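Local structure of major capsid protein P2 (Pseudoalteromonas phage pm2, 2VVF) at residues H176-G181 and Q253-V258. The protein forms the icosahedral outer shell of the membrane-containing phage PM2 as a homotrimeric major capsid protein with a double jelly-roll fold. Sequence-based numbering, arbitrary orientation.
Sequences HIKAAG and QAEIIV
The side chain of Ile-256 lies alongside that of Ile-177, and its CD1 end closes on it, 3.3 Å from Ile-177 CG1 and nearly as close to CG2, meeting both branches rather than one. Ile-256 CG1 is anti to the carbonyl carbon (chi1 -57°), and a second bend at chi2 turns CD1 back onto its neighbour. The two residues form a non-hydrogen-bonded antiparallel pair. On the same face Ile-177 also packs on Val-182 and Val-185 of strand 182-189, and Ala-254 CB meets Ala-179 CB at 4.0 Å beyond the last bridge.

The opposite face carries His-176, Lys-178, Glu-255 and Ile-257, and its polar ends are paired. Lys-178 and Glu-255 run side by side in the same direction, and the bends of the lysine chain at chi2 and chi3 bring NZ to 3.2 Å from Glu-255 OE1, a salt bridge. Lys-178 NZ also pairs with Asp-64, so two carboxylates share one ammonium group, which would be expected to favour its charged form. Next along, His-176 CB rests against Ile-257 CB, while its ring is held through ND1 by Thr-220 and through NE2 by Glu-259, contacts that fix its rotation.

Backbone bonds set the register. His-176 N donates to Ile-257 O at 2.7 Å and Ile-257 N to His-176 O at 2.8 Å, with N-H...O angles of 168° and 176°; the Lys-178/Glu-255 pair is looser, with Glu-255 N to Lys-178 O at 3.3 Å. Strand 252-263 also bonds to strand 143-154 through Ala-254, Ile-256 and Val-258, and Ile-177 bonds to Tyr-219. This is therefore the antiparallel join of two inner strands within a sheet of the C-terminal jelly roll, one of the two beta-sandwiches of the double jelly-roll capsid fold.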
ATOM      1  N   HIS A 176      21.385  -2.671  11.467  1.00 24.13           N
ATOM      2  CA  HIS A 176      21.258  -1.285  11.898  1.00 24.06           C
ATOM      3  C   HIS A 176      22.449  -0.844  12.735  1.00 28.38           C
ATOM      4  O   HIS A 176      22.668  -1.354  13.830  1.00 27.88           O
ATOM      5  CB  HIS A 176      19.962  -1.082  12.686  1.00 24.79           C
ATOM      6  CG  HIS A 176      18.755  -1.671  12.025  1.00 27.93           C
ATOM      7  ND1 HIS A 176      18.003  -0.980  11.101  1.00 29.70           N
ATOM      8  CD2 HIS A 176      18.173  -2.886  12.151  1.00 29.56           C
ATOM      9  CE1 HIS A 176      17.008  -1.744  10.686  1.00 28.97           C
ATOM     10  NE2 HIS A 176      17.089  -2.905  11.309  1.00 29.29           N
ATOM     11  N   ILE A 177      23.214   0.105  12.208  1.00 25.49           N
ATOM     12  CA  ILE A 177      24.374   0.634  12.913  1.00 25.47           C
ATOM     13  C   ILE A 177      23.967   1.872  13.705  1.00 29.86           C
ATOM     14  O   ILE A 177      23.675   2.922  13.132  1.00 29.23           O
ATOM     15  CB  ILE A 177      25.529   0.943  11.945  1.00 28.56           C
ATOM     16  CG1 ILE A 177      25.975  -0.331  11.225  1.00 28.89           C
ATOM     17  CG2 ILE A 177      26.692   1.588  12.689  1.00 29.22           C
ATOM     18  CD1 ILE A 177      26.366  -0.109   9.781  1.00 35.54           C
ATOM     19  N   LYS A 178      23.926   1.734  15.025  1.00 27.13           N
ATOM     20  CA  LYS A 178      23.537   2.837  15.893  1.00 27.16           C
ATOM     21  C   LYS A 178      24.746   3.641  16.352  1.00 32.13           C
ATOM     22  O   LYS A 178      25.402   3.293  17.336  1.00 31.69           O
ATOM     23  CB  LYS A 178      22.752   2.319  17.096  1.00 29.45           C
ATOM     24  CG  LYS A 178      21.457   1.612  16.731  1.00 39.97           C
ATOM     25  CD  LYS A 178      20.349   1.961  17.710  1.00 48.52           C
ATOM     26  CE  LYS A 178      20.332   1.006  18.892  1.00 57.89           C
ATOM     27  NZ  LYS A 178      19.361   1.430  19.936  1.00 66.76           N
ATOM     28  N   ALA A 179      25.034   4.714  15.625  1.00 29.66           N
ATOM     29  CA  ALA A 179      26.155   5.595  15.932  1.00 29.77           C
ATOM     30  C   ALA A 179      25.827   6.984  15.397  1.00 34.45           C
ATOM     31  O   ALA A 179      25.077   7.118  14.432  1.00 34.26           O
ATOM     32  CB  ALA A 179      27.435   5.067  15.300  1.00 30.49           C
ATOM     33  N   ALA A 180      26.382   8.014  16.026  1.00 31.41           N
ATOM     34  CA  ALA A 180      26.097   9.388  15.623  1.00 31.34           C
ATOM     35  C   ALA A 180      27.032   9.983  14.569  1.00 35.39           C
ATOM     36  O   ALA A 180      26.723  11.023  13.988  1.00 35.15           O
ATOM     37  CB  ALA A 180      26.028  10.292  16.843  1.00 32.03           C
ATOM     38  N   GLY A 181      28.170   9.339  14.325  1.00 31.75           N
ATOM     39  CA  GLY A 181      29.138   9.872  13.369  1.00 31.43           C
ATOM     40  C   GLY A 181      29.461   8.987  12.167  1.00 35.05           C
ATOM     41  O   GLY A 181      30.582   9.019  11.655  1.00 34.68           O
ATOM     42  N   GLN A 253      31.378   3.768  20.562  1.00 33.57           N
ATOM     43  CA  GLN A 253      30.981   2.369  20.540  1.00 32.74           C
ATOM     44  C   GLN A 253      29.592   2.297  19.925  1.00 35.46           C
ATOM     45  O   GLN A 253      28.637   2.881  20.442  1.00 34.58           O
ATOM     46  CB  GLN A 253      30.959   1.761  21.942  1.00 33.97           C
ATOM     47  CG  GLN A 253      30.319   0.379  21.974  1.00 45.26           C
ATOM     48  CD  GLN A 253      30.290  -0.234  23.356  1.00 59.06           C
ATOM     49  OE1 GLN A 253      31.212  -0.943  23.750  1.00 53.96           O
ATOM     50  NE2 GLN A 253      29.209   0.003  24.086  1.00 49.07           N
ATOM     51  N   ALA A 254      29.496   1.608  18.796  1.00 32.21           N
ATOM     52  CA  ALA A 254      28.235   1.479  18.086  1.00 31.78           C
ATOM     53  C   ALA A 254      27.477   0.234  18.508  1.00 34.72           C
ATOM     54  O   ALA A 254      28.074  -0.800  18.804  1.00 34.33           O
ATOM     55  CB  ALA A 254      28.486   1.450  16.587  1.00 32.56           C
ATOM     56  N   GLU A 255      26.154   0.333  18.516  1.00 30.57           N
ATOM     57  CA  GLU A 255      25.320  -0.819  18.815  1.00 29.80           C
ATOM     58  C   GLU A 255      24.822  -1.346  17.477  1.00 32.71           C
ATOM     59  O   GLU A 255      24.045  -0.681  16.791  1.00 32.19           O
ATOM     60  CB  GLU A 255      24.136  -0.440  19.706  1.00 31.03           C
ATOM     61  CG  GLU A 255      23.258  -1.633  20.059  1.00 39.63           C
ATOM     62  CD  GLU A 255      21.982  -1.249  20.782  1.00 53.95           C
ATOM     63  OE1 GLU A 255      21.882  -0.101  21.267  1.00 45.86           O
ATOM     64  OE2 GLU A 255      21.084  -2.112  20.882  1.00 44.49           O
ATOM     65  N   ILE A 256      25.321  -2.511  17.082  1.00 28.54           N
ATOM     66  CA  ILE A 256      24.936  -3.112  15.811  1.00 27.99           C
ATOM     67  C   ILE A 256      23.749  -4.056  15.985  1.00 30.83           C
ATOM     68  O   ILE A 256      23.851  -5.079  16.664  1.00 30.34           O
ATOM     69  CB  ILE A 256      26.124  -3.830  15.135  1.00 31.18           C
ATOM     70  CG1 ILE A 256      27.297  -2.866  14.925  1.00 31.68           C
ATOM     71  CG2 ILE A 256      25.693  -4.433  13.805  1.00 31.83           C
ATOM     72  CD1 ILE A 256      26.953  -1.644  14.107  1.00 40.00           C
ATOM     73  N   ILE A 257      22.626  -3.709  15.362  1.00 26.56           N
ATOM     74  CA  ILE A 257      21.426  -4.535  15.425  1.00 25.85           C
ATOM     75  C   ILE A 257      21.337  -5.394  14.172  1.00 28.78           C
ATOM     76  O   ILE A 257      21.345  -4.875  13.056  1.00 28.42           O
ATOM     77  CB  ILE A 257      20.155  -3.677  15.584  1.00 28.85           C
ATOM     78  CG1 ILE A 257      20.319  -2.689  16.739  1.00 29.19           C
ATOM     79  CG2 ILE A 257      18.934  -4.564  15.807  1.00 29.31           C
ATOM     80  CD1 ILE A 257      20.655  -3.348  18.052  1.00 36.27           C
ATOM     81  N   VAL A 258      21.260  -6.707  14.354  1.00 24.65           N
ATOM     82  CA  VAL A 258      21.156  -7.623  13.226  1.00 23.99           C
ATOM     83  C   VAL A 258      19.851  -8.404  13.296  1.00 27.54           C
ATOM     84  O   VAL A 258      19.608  -9.139  14.251  1.00 27.03           O
ATOM     85  CB  VAL A 258      22.366  -8.569  13.147  1.00 27.57           C
ATOM     86  CG1 VAL A 258      22.273  -9.453  11.909  1.00 27.24           C
ATOM     87  CG2 VAL A 258      23.662  -7.780  13.157  1.00 27.30           C
TER